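Local coordinates for minor structural protein 4 (Lactococcus phage Tuc2009, PDB 5E7T), which is a structural component of the virion, probably part of the baseplate of the phage tail that serves host attachment, at residues 16-26 / 86-96. Sequence-based numbering, arbitrary orientation.
Sequences PDVKVTYYKNS and TEIMRFVIEGA
The carbonyl oxygen of Thr86 is gripped twice: Asn25 N donates to Thr86 O over 2.9 Å, and a water donates to it as well. The same water donates to Tyr23 O and accepts from Ser26 OG, tying the turn after strand 17-24 to the start of strand 87-94. Beside it Thr86 OG1 donates to Asn25 OD1, coming from above the amide carbonyl plane, 52° out of it, while Asn25 ND2 bonds Glu43.

From here the strands run antiparallel, their axes at 159°, with paired N-H...O=C bonds at Tyr23-Ile88, Thr21-Arg90 and Lys19-Val92; Val92 N to Lys19 O, at 2.8 Å, is nearly straight. This pairing lies inside an antiparallel sheet, where strand 45-55 flanks one partner and strand 79-84 the other; both strands fall within a sequence match to the immunoglobulin-like domain of phage baseplate upper proteins.

On the face bearing Val18, Val20, Tyr22, Met89 and Phe91, Val20 CG1 sits over the Phe91 ring, 4.2 Å from its centroid, a CH-pi contact; strand 4-10 also packs on Phe91. Further along, Tyr22 has CG anti to its backbone N (chi1 170°), which carries the phenol to Glu87: Tyr22 OH donates to Glu87 OE2 over 2.7 Å, on the anti side of the carboxylate.

Across the sheet, Ile88 CB lies over one face of the Tyr23 ring, Ile88 CG2 comes to 3.5 Å from Tyr23 CZ, and the Tyr23 hydroxyl bonds the backbone of another protein's chain. Arg90 runs alongside Thr21, Arg90 CB lying 3.4 Å from Thr21 OG1, which is hydrogen-bonded to a polar side chain of that other chain; Arg90's extended chain reaches Glu79 in a salt bridge. Near the other end, Lys19 NZ makes a salt bridge to Asp17 OD2 at 3.4 Å, its hydrogen bond weak, and a long one to Glu94 OE1, which probably offsets the closeness of the two carboxylates.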
loop_
_atom_site.group_PDB
_atom_site.type_symbol
_atom_site.label_atom_id
_atom_site.label_comp_id
_atom_site.label_asym_id
_atom_site.label_seq_id
_atom_site.Cartn_x
_atom_site.Cartn_y
_atom_site.Cartn_z
ATOM N N PRO A 16 13.493 -23.853 0.498
ATOM C CA PRO A 16 13.059 -23.142 -0.719
ATOM C C PRO A 16 12.439 -24.027 -1.766
ATOM O O PRO A 16 12.859 -25.155 -1.945
ATOM C CB PRO A 16 14.354 -22.515 -1.248
ATOM C CG PRO A 16 15.196 -22.387 -0.092
ATOM C CD PRO A 16 14.926 -23.632 0.722
ATOM N N ASP A 17 11.453 -23.511 -2.471
ATOM C CA ASP A 17 10.845 -24.312 -3.506
ATOM C C ASP A 17 11.715 -24.278 -4.751
ATOM O O ASP A 17 12.468 -23.318 -4.955
ATOM C CB ASP A 17 9.420 -23.835 -3.782
ATOM C CG ASP A 17 8.622 -24.716 -4.720
ATOM O OD1 ASP A 17 8.818 -25.966 -4.684
ATOM O OD2 ASP A 17 7.769 -24.168 -5.463
ATOM N N VAL A 18 11.655 -25.354 -5.556
ATOM C CA VAL A 18 12.385 -25.466 -6.820
ATOM C C VAL A 18 11.428 -25.881 -7.893
ATOM O O VAL A 18 10.618 -26.782 -7.674
ATOM C CB VAL A 18 13.639 -26.369 -6.778
ATOM C CG1 VAL A 18 14.260 -26.489 -8.162
ATOM C CG2 VAL A 18 14.678 -25.824 -5.799
ATOM N N LYS A 19 11.486 -25.187 -9.043
ATOM C CA LYS A 19 10.692 -25.515 -10.220
ATOM C C LYS A 19 11.634 -25.860 -11.373
ATOM O O LYS A 19 12.532 -25.074 -11.710
ATOM C CB LYS A 19 9.693 -24.419 -10.566
ATOM C CG LYS A 19 8.371 -24.622 -9.857
ATOM C CD LYS A 19 7.788 -23.287 -9.455
ATOM C CE LYS A 19 6.623 -23.422 -8.513
ATOM N NZ LYS A 19 6.365 -22.137 -7.799
ATOM N N VAL A 20 11.467 -27.075 -11.925
ATOM C CA VAL A 20 12.293 -27.581 -13.010
ATOM C C VAL A 20 11.581 -27.544 -14.374
ATOM O O VAL A 20 10.419 -27.986 -14.509
ATOM C CB VAL A 20 12.869 -28.987 -12.704
ATOM C CG1 VAL A 20 13.960 -29.369 -13.699
ATOM C CG2 VAL A 20 13.405 -29.069 -11.276
ATOM N N THR A 21 12.307 -27.005 -15.373
ATOM C CA THR A 21 11.938 -26.978 -16.783
ATOM C C THR A 21 13.110 -27.513 -17.617
ATOM O O THR A 21 14.274 -27.486 -17.183
ATOM C CB THR A 21 11.493 -25.591 -17.304
ATOM O OG1 THR A 21 12.513 -24.618 -17.078
ATOM C CG2 THR A 21 10.160 -25.148 -16.763
ATOM N N TYR A 22 12.781 -27.986 -18.814
ATOM C CA TYR A 22 13.707 -28.509 -19.797
ATOM C C TYR A 22 13.361 -27.878 -21.160
ATOM O O TYR A 22 12.187 -27.769 -21.524
ATOM C CB TYR A 22 13.613 -30.054 -19.857
ATOM C CG TYR A 22 14.381 -30.654 -21.024
ATOM C CD1 TYR A 22 13.792 -30.787 -22.280
ATOM C CD2 TYR A 22 15.693 -31.091 -20.869
ATOM C CE1 TYR A 22 14.499 -31.316 -23.360
ATOM C CE2 TYR A 22 16.403 -31.641 -21.936
ATOM C CZ TYR A 22 15.809 -31.734 -23.184
ATOM O OH TYR A 22 16.503 -32.249 -24.251
ATOM N N TYR A 23 14.385 -27.513 -21.927
ATOM C CA TYR A 23 14.226 -26.920 -23.253
ATOM C C TYR A 23 15.512 -26.980 -24.070
ATOM O O TYR A 23 16.620 -26.918 -23.516
ATOM C CB TYR A 23 13.678 -25.488 -23.181
ATOM C CG TYR A 23 14.435 -24.575 -22.246
ATOM C CD1 TYR A 23 14.063 -24.445 -20.914
ATOM C CD2 TYR A 23 15.510 -23.821 -22.700
ATOM C CE1 TYR A 23 14.771 -23.624 -20.044
ATOM C CE2 TYR A 23 16.226 -22.993 -21.837
ATOM C CZ TYR A 23 15.836 -22.878 -20.516
ATOM O OH TYR A 23 16.521 -22.033 -19.677
ATOM N N LYS A 24 15.345 -27.127 -25.393
ATOM C CA LYS A 24 16.417 -27.221 -26.369
ATOM C C LYS A 24 16.524 -25.941 -27.184
ATOM O O LYS A 24 15.506 -25.344 -27.539
ATOM C CB LYS A 24 16.084 -28.347 -27.345
ATOM C CG LYS A 24 16.753 -29.650 -27.036
ATOM C CD LYS A 24 16.060 -30.824 -27.688
ATOM C CE LYS A 24 16.264 -30.978 -29.167
ATOM N NZ LYS A 24 16.403 -32.411 -29.537
ATOM N N ASN A 25 17.755 -25.586 -27.576
ATOM C CA ASN A 25 18.089 -24.486 -28.500
ATOM C C ASN A 25 17.644 -23.075 -28.066
ATOM O O ASN A 25 17.409 -22.213 -28.928
ATOM C CB ASN A 25 17.602 -24.777 -29.931
ATOM C CG ASN A 25 18.331 -25.913 -30.579
ATOM O OD1 ASN A 25 19.543 -25.864 -30.794
ATOM N ND2 ASN A 25 17.603 -26.949 -30.927
ATOM N N SER A 26 17.666 -22.804 -26.746
ATOM C CA SER A 26 17.473 -21.458 -26.186
ATOM C C SER A 26 18.685 -20.593 -26.675
ATOM O O SER A 26 19.657 -21.162 -27.173
ATOM C CB SER A 26 17.472 -21.528 -24.667
ATOM O OG SER A 26 18.554 -22.317 -24.193
ATOM N N THR A 86 23.036 -28.364 -26.541
ATOM C CA THR A 86 21.788 -27.762 -27.017
ATOM C C THR A 86 20.681 -27.800 -25.946
ATOM O O THR A 86 19.720 -27.026 -26.024
ATOM C CB THR A 86 21.414 -28.599 -28.260
ATOM O OG1 THR A 86 21.270 -27.769 -29.399
ATOM C CG2 THR A 86 20.210 -29.497 -28.072
ATOM N N GLU A 87 20.804 -28.752 -24.978
ATOM C CA GLU A 87 19.841 -29.047 -23.925
ATOM C C GLU A 87 20.109 -28.268 -22.693
ATOM O O GLU A 87 21.251 -28.189 -22.256
ATOM C CB GLU A 87 19.918 -30.520 -23.532
ATOM C CG GLU A 87 19.469 -31.506 -24.577
ATOM C CD GLU A 87 19.710 -32.922 -24.110
ATOM O OE1 GLU A 87 20.852 -33.406 -24.272
ATOM O OE2 GLU A 87 18.791 -33.513 -23.498
ATOM N N ILE A 88 19.043 -27.761 -22.076
ATOM C CA ILE A 88 19.103 -27.055 -20.809
ATOM C C ILE A 88 18.047 -27.561 -19.867
ATOM O O ILE A 88 16.895 -27.751 -20.249
ATOM C CB ILE A 88 19.095 -25.509 -20.940
ATOM C CG1 ILE A 88 20.509 -25.037 -21.185
ATOM C CG2 ILE A 88 18.563 -24.835 -19.666
ATOM C CD1 ILE A 88 20.627 -23.717 -21.346
ATOM N N MET A 89 18.461 -27.779 -18.629
ATOM C CA MET A 89 17.587 -28.129 -17.537
ATOM C C MET A 89 17.748 -26.968 -16.586
ATOM O O MET A 89 18.870 -26.651 -16.166
ATOM C CB MET A 89 17.987 -29.441 -16.915
ATOM C CG MET A 89 16.846 -30.117 -16.296
ATOM S SD MET A 89 17.299 -31.797 -15.905
ATOM C CE MET A 89 17.197 -32.561 -17.579
ATOM N N ARG A 90 16.640 -26.256 -16.364
ATOM C CA ARG A 90 16.585 -25.036 -15.585
ATOM C C ARG A 90 15.909 -25.308 -14.236
ATOM O O ARG A 90 14.846 -25.931 -14.203
ATOM C CB ARG A 90 15.808 -23.996 -16.400
ATOM C CG ARG A 90 15.905 -22.602 -15.852
ATOM C CD ARG A 90 14.727 -21.750 -16.258
ATOM N NE ARG A 90 14.887 -20.416 -15.698
ATOM C CZ ARG A 90 13.934 -19.499 -15.618
ATOM N NH1 ARG A 90 12.713 -19.768 -16.036
ATOM N NH2 ARG A 90 14.190 -18.315 -15.075
ATOM N N PHE A 91 16.527 -24.840 -13.127
ATOM C CA PHE A 91 16.044 -25.008 -11.750
ATOM C C PHE A 91 15.813 -23.631 -11.156
ATOM O O PHE A 91 16.758 -22.875 -11.015
ATOM C CB PHE A 91 17.082 -25.785 -10.917
ATOM C CG PHE A 91 17.387 -27.176 -11.436
ATOM C CD1 PHE A 91 18.212 -27.363 -12.544
ATOM C CD2 PHE A 91 16.854 -28.301 -10.813
ATOM C CE1 PHE A 91 18.475 -28.644 -13.033
ATOM C CE2 PHE A 91 17.119 -29.584 -11.307
ATOM C CZ PHE A 91 17.931 -29.744 -12.409
ATOM N N VAL A 92 14.569 -23.272 -10.865
ATOM C CA VAL A 92 14.298 -21.949 -10.315
ATOM C C VAL A 92 13.942 -22.073 -8.851
ATOM O O VAL A 92 12.900 -22.664 -8.514
ATOM C CB VAL A 92 13.212 -21.139 -11.085
ATOM C CG1 VAL A 92 13.113 -19.711 -10.563
ATOM C CG2 VAL A 92 13.465 -21.138 -12.583
ATOM N N ILE A 93 14.802 -21.471 -7.985
ATOM C CA ILE A 93 14.643 -21.399 -6.525
ATOM C C ILE A 93 13.679 -20.254 -6.168
ATOM O O ILE A 93 13.556 -19.289 -6.934
ATOM C CB ILE A 93 16.014 -21.215 -5.838
ATOM C CG1 ILE A 93 15.969 -21.634 -4.356
ATOM C CG2 ILE A 93 16.558 -19.783 -6.028
ATOM C CD1 ILE A 93 17.312 -21.943 -3.725
ATOM N N GLU A 94 13.009 -20.358 -5.014
ATOM C CA GLU A 94 12.112 -19.322 -4.530
ATOM C C GLU A 94 12.441 -19.035 -3.079
ATOM O O GLU A 94 12.447 -19.948 -2.262
ATOM C CB GLU A 94 10.650 -19.761 -4.683
ATOM C CG GLU A 94 9.626 -18.642 -4.517
ATOM C CD GLU A 94 8.167 -19.050 -4.381
ATOM O OE1 GLU A 94 7.807 -20.181 -4.786
ATOM O OE2 GLU A 94 7.374 -18.213 -3.893
ATOM N N GLY A 95 12.749 -17.783 -2.777
ATOM C CA GLY A 95 13.018 -17.359 -1.408
ATOM C C GLY A 95 14.416 -17.527 -0.860
ATOM O O GLY A 95 14.618 -17.409 0.355
ATOM N N ALA A 96 15.392 -17.777 -1.737
ATOM C CA ALA A 96 16.797 -17.920 -1.352
ATOM C C ALA A 96 17.676 -17.635 -2.555
ATOM O O ALA A 96 17.170 -17.431 -3.669
ATOM C CB ALA A 96 17.067 -19.332 -0.820
HETATM O O HOH W 1 18.660 -24.979 -24.691
#